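Local coordinates for synaptic vesicle glycoprotein 2C (Homo sapiens, PDB 5JLV) that is a synaptic vesicle membrane glycoprotein whose luminal domain, a glycosylated right-handed beta-helix, probably serves as a neuronal receptor for botulinum neurotoxin A, at residues I41-E46 against F62-F67; Y81-T86 against K101-E106; F87-F92 against F107-F112. One frame throughout, in Å; residues are numbered along the deposited sequence.

Interaction 1 (I41-E46 against F62-F67)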
loop_
_atom_site.group_PDB
_atom_site.type_symbol
_atom_site.label_atom_id
_atom_site.label_comp_id
_atom_site.label_asym_id
_atom_site.label_seq_id
_atom_site.Cartn_x
_atom_site.Cartn_y
_atom_site.Cartn_z
ATOM N N ILE C 41 -0.434 11.125 40.265
ATOM C CA ILE C 41 -1.359 11.661 39.271
ATOM C C ILE C 41 -0.671 12.762 38.460
ATOM O O ILE C 41 -0.122 13.704 39.023
ATOM C CB ILE C 41 -2.647 12.210 39.917
ATOM C CG1 ILE C 41 -3.371 11.098 40.697
ATOM C CG2 ILE C 41 -3.564 12.808 38.852
ATOM C CD1 ILE C 41 -4.352 11.601 41.733
ATOM N N HIS C 42 -0.702 12.630 37.138
ATOM C CA HIS C 42 -0.068 13.602 36.243
ATOM C C HIS C 42 -1.119 14.191 35.328
ATOM O O HIS C 42 -1.847 13.451 34.663
ATOM C CB HIS C 42 1.017 12.925 35.401
ATOM C CG HIS C 42 2.077 12.246 36.210
ATOM N ND1 HIS C 42 3.059 12.941 36.880
ATOM C CD2 HIS C 42 2.320 10.934 36.441
ATOM C CE1 HIS C 42 3.858 12.088 37.497
ATOM N NE2 HIS C 42 3.433 10.863 37.244
ATOM N N THR C 43 -1.209 15.518 35.288
ATOM C CA THR C 43 -2.248 16.189 34.501
ATOM C C THR C 43 -1.663 17.223 33.539
ATOM O O THR C 43 -0.740 17.943 33.893
ATOM C CB THR C 43 -3.291 16.862 35.420
ATOM O OG1 THR C 43 -3.832 15.885 36.313
ATOM C CG2 THR C 43 -4.437 17.481 34.604
ATOM N N GLY C 44 -2.207 17.275 32.322
ATOM C CA GLY C 44 -1.938 18.373 31.384
ATOM C C GLY C 44 -0.542 18.417 30.774
ATOM O O GLY C 44 -0.116 19.451 30.262
ATOM N N MET C 45 0.164 17.295 30.816
ATOM C CA MET C 45 1.538 17.236 30.336
ATOM C C MET C 45 1.645 16.612 28.946
ATOM O O MET C 45 0.869 15.713 28.600
ATOM C CB MET C 45 2.395 16.418 31.307
ATOM C CG MET C 45 2.447 16.955 32.728
ATOM S SD MET C 45 3.072 18.639 32.779
ATOM C CE MET C 45 4.687 18.442 32.021
ATOM N N GLU C 46 2.610 17.082 28.157
ATOM C CA GLU C 46 3.021 16.361 26.965
ATOM C C GLU C 46 4.313 15.576 27.222
ATOM O O GLU C 46 5.183 16.019 27.983
ATOM C CB GLU C 46 3.170 17.293 25.755
ATOM C CG GLU C 46 3.486 16.543 24.463
ATOM C CD GLU C 46 3.401 17.402 23.217
ATOM O OE1 GLU C 46 2.690 18.431 23.239
ATOM O OE2 GLU C 46 4.032 17.034 22.200
ATOM N N PHE C 62 -2.654 9.149 34.482
ATOM C CA PHE C 62 -2.354 10.257 33.591
ATOM C C PHE C 62 -3.681 10.843 33.130
ATOM O O PHE C 62 -4.573 10.105 32.718
ATOM C CB PHE C 62 -1.572 9.760 32.367
ATOM C CG PHE C 62 -0.176 9.305 32.674
ATOM C CD1 PHE C 62 0.084 7.980 32.999
ATOM C CD2 PHE C 62 0.893 10.196 32.599
ATOM C CE1 PHE C 62 1.374 7.557 33.270
ATOM C CE2 PHE C 62 2.188 9.777 32.870
ATOM C CZ PHE C 62 2.427 8.453 33.212
ATOM N N LYS C 63 -3.813 12.156 33.185
ATOM C CA LYS C 63 -5.050 12.803 32.776
ATOM C C LYS C 63 -4.762 14.020 31.901
ATOM O O LYS C 63 -3.834 14.786 32.183
ATOM C CB LYS C 63 -5.877 13.164 34.016
ATOM C CG LYS C 63 -7.082 14.054 33.776
ATOM C CD LYS C 63 -7.881 14.257 35.070
ATOM C CE LYS C 63 -6.976 14.305 36.300
ATOM N NZ LYS C 63 -7.604 14.995 37.459
ATOM N N ASP C 64 -5.540 14.175 30.823
ATOM C CA ASP C 64 -5.411 15.310 29.884
ATOM C C ASP C 64 -3.987 15.448 29.342
ATOM O O ASP C 64 -3.458 16.544 29.252
ATOM C CB ASP C 64 -5.848 16.643 30.530
ATOM C CG ASP C 64 -7.253 16.596 31.098
ATOM O OD1 ASP C 64 -8.115 15.889 30.544
ATOM O OD2 ASP C 64 -7.501 17.285 32.107
ATOM N N SER C 65 -3.375 14.324 29.001
ATOM C CA SER C 65 -1.981 14.312 28.620
ATOM C C SER C 65 -1.818 13.881 27.184
ATOM O O SER C 65 -2.694 13.217 26.621
ATOM C CB SER C 65 -1.181 13.399 29.552
ATOM O OG SER C 65 -1.102 13.967 30.849
ATOM N N VAL C 66 -0.704 14.287 26.586
ATOM C CA VAL C 66 -0.372 13.925 25.216
ATOM C C VAL C 66 0.929 13.105 25.211
ATOM O O VAL C 66 1.911 13.480 25.848
ATOM C CB VAL C 66 -0.244 15.173 24.311
ATOM C CG1 VAL C 66 0.221 14.785 22.902
ATOM C CG2 VAL C 66 -1.573 15.917 24.244
ATOM N N PHE C 67 0.908 11.970 24.529
ATOM C CA PHE C 67 2.109 11.160 24.347
ATOM C C PHE C 67 2.448 11.127 22.862
ATOM O O PHE C 67 1.695 10.554 22.059
ATOM C CB PHE C 67 1.901 9.730 24.882
ATOM C CG PHE C 67 1.613 9.662 26.357
ATOM C CD1 PHE C 67 0.325 9.890 26.845
ATOM C CD2 PHE C 67 2.625 9.342 27.264
ATOM C CE1 PHE C 67 0.057 9.824 28.207
ATOM C CE2 PHE C 67 2.366 9.284 28.631
ATOM C CZ PHE C 67 1.077 9.520 29.101
#
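Two successive coils of a beta-helix meet here near the surface of the domain, His42 lying over Phe62, Thr43 over Lys63 and, beyond a turn, Glu46 over Val66, all in parallel register. Lys63 N gives a hydrogen bond to His42 O (2.8 Å), Gly44 N one to Lys63 O, and Val66 N one to Met45 O. Lys63 O takes a second bond from Ser65 OG (3.1 Å), which arrives from above the carbonyl plane while Gly44 N comes within it. The partners stand twenty residues apart, the spacing of one four-sided coil in a pentapeptide-repeat fold. Between the strand pairs, Gly44 and Asp64 both turn the corner with positive phi, 71° and 54°. On the inner side the His42 and Phe62 rings point the same way, planes 30° apart but slid so far that they barely overlap; His42 CD2 comes to 3.8 Å from Phe62 CE2, and the imidazole NE2 is bonded to Gln40. On the outer side Thr43 OG1 rests 3.5 Å from Lys63 CE, the lysine chain bending at its third torsion. Farther along, Glu46 runs out extended, its CG passing 4.0 Å from Val66 CB and its carboxylate going on to a salt bridge with Lys68. The Asp64 carboxylate turns instead to the next coil, where OD1 is hydrogen-bonded to the side chain of Asn84.

Interaction 2 (Y81-T86 against K101-E106); sequences YFKNCT and KFIDSE. With NAG (2-acetamido-2-deoxy-beta-D-glucopyranose), chain M.
Ile103 packs against both Tyr81 and Lys83 on the outer surface of the coil. Its CB lies 4.2 Å from Lys83 CG; CG1, set beside the backbone nitrogen (chi1 -57°), comes within 4.0 Å of Tyr81 CD1; and the CD1 tip settles between the two residues, 3.7 Å from Tyr81 CD1 and 3.9 Å from Lys83 CG. On the opposite face, Phe82 and Phe102 point together into the interior, planes 23° apart and slid so that little of the rings overlaps, with Phe82 CD1 3.7 Å from Phe102 CE2. Ser105 ties the corner: its OG donates to Phe82 O (3.2 Å) and accepts from Cys85 N (3.1 Å). Ile103 N also reaches Phe82 O, so two donors hold one carbonyl oxygen, from opposite faces of its plane. Asn84, at the turn, carries an N-acetylglucosamine covalently on ND2. Strand 81-83 thus lies between 60-63 and 102-103 in a parallel wall, with Phe102 at the edge strand and the Phe82 ring meeting that of Phe62 on one side, as it does Phe102 on the other; past the corner, Thr86 and Glu106 begin the next wall.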
loop_
_atom_site.group_PDB
_atom_site.type_symbol
_atom_site.label_atom_id
_atom_site.label_comp_id
_atom_site.label_asym_id
_atom_site.label_seq_id
_atom_site.Cartn_x
_atom_site.Cartn_y
_atom_site.Cartn_z
ATOM N N TYR C 81 -4.651 4.196 34.979
ATOM C CA TYR C 81 -5.558 4.733 33.966
ATOM C C TYR C 81 -4.964 5.913 33.210
ATOM O O TYR C 81 -4.292 6.770 33.790
ATOM C CB TYR C 81 -6.837 5.212 34.608
ATOM C CG TYR C 81 -7.751 4.145 35.161
ATOM C CD1 TYR C 81 -8.656 3.481 34.331
ATOM C CD2 TYR C 81 -7.772 3.860 36.524
ATOM C CE1 TYR C 81 -9.533 2.533 34.842
ATOM C CE2 TYR C 81 -8.639 2.917 37.041
ATOM C CZ TYR C 81 -9.519 2.257 36.196
ATOM O OH TYR C 81 -10.403 1.331 36.706
ATOM N N PHE C 82 -5.263 5.954 31.917
ATOM C CA PHE C 82 -5.039 7.115 31.084
ATOM C C PHE C 82 -6.399 7.706 30.753
ATOM O O PHE C 82 -7.174 7.095 30.019
ATOM C CB PHE C 82 -4.327 6.695 29.799
ATOM C CG PHE C 82 -2.993 6.052 30.027
ATOM C CD1 PHE C 82 -2.894 4.676 30.247
ATOM C CD2 PHE C 82 -1.830 6.809 29.992
ATOM C CE1 PHE C 82 -1.654 4.080 30.457
ATOM C CE2 PHE C 82 -0.583 6.215 30.192
ATOM C CZ PHE C 82 -0.499 4.858 30.434
ATOM N N LYS C 83 -6.690 8.883 31.309
ATOM C CA LYS C 83 -7.994 9.541 31.155
ATOM C C LYS C 83 -7.893 10.781 30.266
ATOM O O LYS C 83 -7.135 11.710 30.572
ATOM C CB LYS C 83 -8.556 9.935 32.526
ATOM C CG LYS C 83 -8.737 8.769 33.489
ATOM C CD LYS C 83 -9.289 9.212 34.845
ATOM C CE LYS C 83 -9.152 8.104 35.889
ATOM N NZ LYS C 83 -9.788 8.438 37.196
ATOM N N ASN C 84 -8.648 10.789 29.164
ATOM C CA ASN C 84 -8.647 11.919 28.222
ATOM C C ASN C 84 -7.237 12.204 27.696
ATOM O O ASN C 84 -6.810 13.354 27.581
ATOM C CB ASN C 84 -9.258 13.172 28.877
ATOM C CG ASN C 84 -9.648 14.236 27.869
ATOM O OD1 ASN C 84 -9.988 13.940 26.723
ATOM N ND2 ASN C 84 -9.608 15.491 28.301
ATOM N N CYS C 85 -6.509 11.136 27.399
ATOM C CA CYS C 85 -5.176 11.264 26.860
ATOM C C CYS C 85 -5.176 11.054 25.354
ATOM O O CYS C 85 -6.034 10.349 24.822
ATOM C CB CYS C 85 -4.215 10.305 27.576
ATOM S SG CYS C 85 -3.906 10.803 29.306
ATOM N N THR C 86 -4.244 11.715 24.669
ATOM C CA THR C 86 -4.021 11.489 23.251
ATOM C C THR C 86 -2.659 10.827 23.024
ATOM O O THR C 86 -1.630 11.276 23.556
ATOM C CB THR C 86 -4.120 12.800 22.458
ATOM O OG1 THR C 86 -5.373 13.420 22.752
ATOM C CG2 THR C 86 -4.027 12.537 20.957
ATOM N N LYS C 101 -7.653 0.183 30.427
ATOM C CA LYS C 101 -6.633 1.127 30.930
ATOM C C LYS C 101 -6.880 2.565 30.467
ATOM O O LYS C 101 -6.292 3.514 30.991
ATOM C CB LYS C 101 -5.244 0.699 30.474
ATOM C CG LYS C 101 -4.887 -0.738 30.821
ATOM C CD LYS C 101 -4.422 -0.869 32.250
ATOM C CE LYS C 101 -4.289 -2.334 32.605
ATOM N NZ LYS C 101 -3.670 -2.532 33.933
ATOM N N PHE C 102 -7.743 2.712 29.475
ATOM C CA PHE C 102 -7.969 3.995 28.824
ATOM C C PHE C 102 -9.412 4.446 29.020
ATOM O O PHE C 102 -10.346 3.662 28.851
ATOM C CB PHE C 102 -7.626 3.885 27.330
ATOM C CG PHE C 102 -6.262 3.314 27.066
ATOM C CD1 PHE C 102 -6.097 1.958 26.798
ATOM C CD2 PHE C 102 -5.135 4.125 27.106
ATOM C CE1 PHE C 102 -4.831 1.422 26.571
ATOM C CE2 PHE C 102 -3.868 3.600 26.885
ATOM C CZ PHE C 102 -3.716 2.246 26.608
ATOM N N ILE C 103 -9.597 5.702 29.407
ATOM C CA ILE C 103 -10.930 6.268 29.516
ATOM C C ILE C 103 -10.963 7.498 28.649
ATOM O O ILE C 103 -10.174 8.416 28.865
ATOM C CB ILE C 103 -11.283 6.670 30.962
ATOM C CG1 ILE C 103 -11.157 5.471 31.915
ATOM C CG2 ILE C 103 -12.675 7.292 31.017
ATOM C CD1 ILE C 103 -11.332 5.824 33.382
ATOM N N ASP C 104 -11.854 7.503 27.659
ATOM C CA ASP C 104 -12.030 8.646 26.752
ATOM C C ASP C 104 -10.701 9.092 26.135
ATOM O O ASP C 104 -10.403 10.285 26.062
ATOM C CB ASP C 104 -12.710 9.821 27.477
ATOM C CG ASP C 104 -14.131 9.494 27.921
ATOM O OD1 ASP C 104 -14.874 8.855 27.145
ATOM O OD2 ASP C 104 -14.512 9.888 29.045
ATOM N N SER C 105 -9.900 8.124 25.712
ATOM C CA SER C 105 -8.607 8.416 25.130
ATOM C C SER C 105 -8.591 8.220 23.623
ATOM O O SER C 105 -9.435 7.541 23.066
ATOM C CB SER C 105 -7.504 7.591 25.799
ATOM O OG SER C 105 -7.180 8.163 27.049
ATOM N N GLU C 106 -7.604 8.821 22.985
ATOM C CA GLU C 106 -7.555 8.922 21.560
ATOM C C GLU C 106 -6.196 8.395 21.073
ATOM O O GLU C 106 -5.144 8.733 21.654
ATOM C CB GLU C 106 -7.746 10.395 21.190
ATOM C CG GLU C 106 -7.439 10.739 19.755
ATOM C CD GLU C 106 -8.626 10.548 18.842
ATOM O OE1 GLU C 106 -9.781 10.674 19.310
ATOM O OE2 GLU C 106 -8.396 10.289 17.645
HETATM C C1 NAG M . -9.937 16.695 27.613
HETATM C C2 NAG M . -11.217 17.294 28.184
HETATM C C3 NAG M . -11.684 18.480 27.347
HETATM C C4 NAG M . -10.541 19.457 27.098
HETATM C C5 NAG M . -9.301 18.728 26.593
HETATM C C6 NAG M . -8.135 19.693 26.417
HETATM C C7 NAG M . -12.763 15.871 29.396
HETATM C C8 NAG M . -13.951 14.960 29.297
HETATM N N2 NAG M . -12.257 16.285 28.238
HETATM O O3 NAG M . -12.748 19.154 28.030
HETATM O O4 NAG M . -10.948 20.431 26.132
HETATM O O5 NAG M . -8.938 17.707 27.521
HETATM O O6 NAG M . -6.901 18.992 26.612
HETATM O O7 NAG M . -12.293 16.210 30.469
#

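Interaction 3 (F87-F92 against F107-F112); sequences FIDTVF and FKNCSF. With NAG (2-acetamido-2-deoxy-beta-D-glucopyranose), chain E.
With chi1 at -57° in Phe92 and -76° in Phe112, each ring swings beside its own backbone nitrogen and the two point the same way into the interior. They form an offset stack with planes 15° apart, Phe92 CD1 sitting 3.3 Å from Phe112 CZ, over the face of the Phe112 ring. Round the corner Phe87 and Phe107 also lie nearly parallel, but slid apart, their closest atoms being Phe87 CD1 and Phe107 CE1 at 3.4 Å. Phe92 CE1 then approaches Phe107 CE1 at 3.9 Å, the two rings steeply inclined, which joins the pairs into one aromatic cluster. At the turn Cys110 SG packs 3.7 Å from Phe87 CB and accepts a weak bond from Thr90 N (3.7 Å). Outside, Asp89 OD1 takes a weak bond from Asn109 ND2 (3.3 Å), the carboxylate and amide nearly coplanar; the same ND2 carries an N-acetylglucosamine whose acetamide reaches Ile88 and Lys108. Asn109 OD1 bonds an aromatic side chain of another protein chain, and Cys110-Phe112 pair antiparallel with a strand of that chain. Phenylalanines piled coil upon coil inside, with polar turns outside, are characteristic of the pentapeptide-repeat beta-helix.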
loop_
_atom_site.group_PDB
_atom_site.type_symbol
_atom_site.label_atom_id
_atom_site.label_comp_id
_atom_site.label_asym_id
_atom_site.label_seq_id
_atom_site.Cartn_x
_atom_site.Cartn_y
_atom_site.Cartn_z
ATOM N N PHE C 87 -2.663 9.746 22.256
ATOM C CA PHE C 87 -1.428 9.053 21.912
ATOM C C PHE C 87 -1.198 9.172 20.416
ATOM O O PHE C 87 -2.085 8.834 19.612
ATOM C CB PHE C 87 -1.517 7.583 22.300
ATOM C CG PHE C 87 -1.796 7.357 23.748
ATOM C CD1 PHE C 87 -3.105 7.293 24.214
ATOM C CD2 PHE C 87 -0.751 7.185 24.648
ATOM C CE1 PHE C 87 -3.368 7.072 25.554
ATOM C CE2 PHE C 87 -1.000 6.974 25.996
ATOM C CZ PHE C 87 -2.314 6.917 26.450
ATOM N N ILE C 88 -0.009 9.659 20.059
ATOM C CA ILE C 88 0.367 9.935 18.669
ATOM C C ILE C 88 1.661 9.198 18.330
ATOM O O ILE C 88 2.641 9.311 19.064
ATOM C CB ILE C 88 0.586 11.450 18.440
ATOM C CG1 ILE C 88 -0.729 12.226 18.655
ATOM C CG2 ILE C 88 1.154 11.721 17.038
ATOM C CD1 ILE C 88 -0.528 13.658 19.100
ATOM N N ASP C 89 1.669 8.468 17.210
ATOM C CA ASP C 89 2.877 7.761 16.732
ATOM C C ASP C 89 3.580 6.966 17.858
ATOM O O ASP C 89 4.812 6.958 17.959
ATOM C CB ASP C 89 3.885 8.749 16.106
ATOM C CG ASP C 89 3.323 9.513 14.897
ATOM O OD1 ASP C 89 2.200 9.223 14.410
ATOM O OD2 ASP C 89 4.033 10.419 14.419
ATOM N N THR C 90 2.790 6.337 18.718
ATOM C CA THR C 90 3.315 5.717 19.927
ATOM C C THR C 90 3.231 4.204 19.781
ATOM O O THR C 90 2.321 3.678 19.123
ATOM C CB THR C 90 2.584 6.252 21.184
ATOM O OG1 THR C 90 2.992 7.600 21.424
ATOM C CG2 THR C 90 2.871 5.405 22.447
ATOM N N VAL C 91 4.212 3.512 20.350
ATOM C CA VAL C 91 4.304 2.059 20.238
ATOM C C VAL C 91 4.072 1.427 21.603
ATOM O O VAL C 91 4.667 1.845 22.610
ATOM C CB VAL C 91 5.673 1.636 19.684
ATOM C CG1 VAL C 91 5.820 0.114 19.684
ATOM C CG2 VAL C 91 5.869 2.216 18.286
ATOM N N PHE C 92 3.178 0.444 21.635
ATOM C CA PHE C 92 2.922 -0.338 22.825
ATOM C C PHE C 92 3.377 -1.773 22.560
ATOM O O PHE C 92 2.689 -2.553 21.882
ATOM C CB PHE C 92 1.438 -0.286 23.187
ATOM C CG PHE C 92 0.907 1.119 23.386
ATOM C CD1 PHE C 92 0.329 1.820 22.326
ATOM C CD2 PHE C 92 0.986 1.736 24.626
ATOM C CE1 PHE C 92 -0.162 3.114 22.512
ATOM C CE2 PHE C 92 0.493 3.031 24.817
ATOM C CZ PHE C 92 -0.071 3.717 23.757
ATOM N N PHE C 107 -6.218 7.557 20.037
ATOM C CA PHE C 107 -4.990 7.025 19.438
ATOM C C PHE C 107 -4.889 7.458 17.982
ATOM O O PHE C 107 -5.856 7.343 17.241
ATOM C CB PHE C 107 -4.958 5.488 19.514
ATOM C CG PHE C 107 -4.999 4.950 20.909
ATOM C CD1 PHE C 107 -3.812 4.691 21.608
ATOM C CD2 PHE C 107 -6.222 4.681 21.532
ATOM C CE1 PHE C 107 -3.848 4.194 22.906
ATOM C CE2 PHE C 107 -6.260 4.183 22.834
ATOM C CZ PHE C 107 -5.073 3.945 23.523
ATOM N N LYS C 108 -3.709 7.938 17.586
ATOM C CA LYS C 108 -3.439 8.417 16.220
ATOM C C LYS C 108 -2.149 7.757 15.723
ATOM O O LYS C 108 -1.067 8.050 16.237
ATOM C CB LYS C 108 -3.250 9.943 16.195
ATOM C CG LYS C 108 -4.237 10.738 17.028
ATOM C CD LYS C 108 -5.287 11.397 16.167
ATOM C CE LYS C 108 -6.145 12.359 16.974
ATOM N NZ LYS C 108 -5.658 13.768 16.960
ATOM N N ASN C 109 -2.273 6.855 14.746
ATOM C CA ASN C 109 -1.114 6.145 14.180
ATOM C C ASN C 109 -0.309 5.399 15.241
ATOM O O ASN C 109 0.924 5.487 15.270
ATOM C CB ASN C 109 -0.149 7.099 13.457
ATOM C CG ASN C 109 -0.804 7.927 12.373
ATOM O OD1 ASN C 109 -1.809 7.547 11.762
ATOM N ND2 ASN C 109 -0.199 9.082 12.111
ATOM N N CYS C 110 -1.001 4.668 16.104
ATOM C CA CYS C 110 -0.337 3.971 17.167
ATOM C C CYS C 110 -0.219 2.491 16.848
ATOM O O CYS C 110 -1.113 1.890 16.219
ATOM C CB CYS C 110 -1.055 4.197 18.501
ATOM S SG CYS C 110 -0.844 5.879 19.132
ATOM N N SER C 111 0.884 1.905 17.291
ATOM C CA SER C 111 1.146 0.487 17.071
ATOM C C SER C 111 1.031 -0.309 18.372
ATOM O O SER C 111 1.529 0.123 19.432
ATOM C CB SER C 111 2.535 0.297 16.456
ATOM O OG SER C 111 2.659 1.000 15.231
ATOM N N PHE C 112 0.389 -1.469 18.279
ATOM C CA PHE C 112 0.234 -2.383 19.408
ATOM C C PHE C 112 0.806 -3.755 19.073
ATOM O O PHE C 112 0.279 -4.445 18.196
ATOM C CB PHE C 112 -1.245 -2.535 19.770
ATOM C CG PHE C 112 -1.802 -1.367 20.517
ATOM C CD1 PHE C 112 -2.287 -0.258 19.838
ATOM C CD2 PHE C 112 -1.835 -1.371 21.899
ATOM C CE1 PHE C 112 -2.795 0.829 20.533
ATOM C CE2 PHE C 112 -2.340 -0.294 22.599
ATOM C CZ PHE C 112 -2.828 0.809 21.910
HETATM C C1 NAG E . -0.586 10.023 11.072
HETATM C C2 NAG E . -0.402 11.470 11.513
HETATM C C3 NAG E . -0.630 12.428 10.350
HETATM C C4 NAG E . 0.162 11.997 9.122
HETATM C C5 NAG E . -0.056 10.518 8.824
HETATM C C6 NAG E . 0.794 10.067 7.642
HETATM C C7 NAG E . -0.912 12.439 13.678
HETATM C C8 NAG E . -1.994 12.841 14.635
HETATM N N2 NAG E . -1.314 11.778 12.597
HETATM O O3 NAG E . -0.231 13.749 10.736
HETATM O O4 NAG E . -0.245 12.776 7.993
HETATM O O5 NAG E . 0.281 9.746 9.974
HETATM O O6 NAG E . 2.133 10.549 7.807
HETATM O O7 NAG E . 0.263 12.702 13.878
#

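Overall arrangement
All three contacts join coils of one beta-helix. The centres of interactions 1 and 2 are about 10 Å apart, those of 2 and 3 about 13 Å. Interaction 1 comes before the others along the chain, and its phenylalanines meet those of the next coil: Phe62 CD1 packs on Phe82 CE2 at 3.4 Å, and Phe67 CD1 on Phe87 CE2 at 3.3 Å. Interactions 2 and 3 follow one another along the same two coils and share the pair 86-88 and 106-108. The two glycans occupy different corners. At the glycosylated Asn84 the bond from ND2 to Asp64 OD1 (2.7 Å) joins interactions 1 and 2, whereas the sugar on Asn109 flanks the edge of interaction 3 where the second protein chain docks.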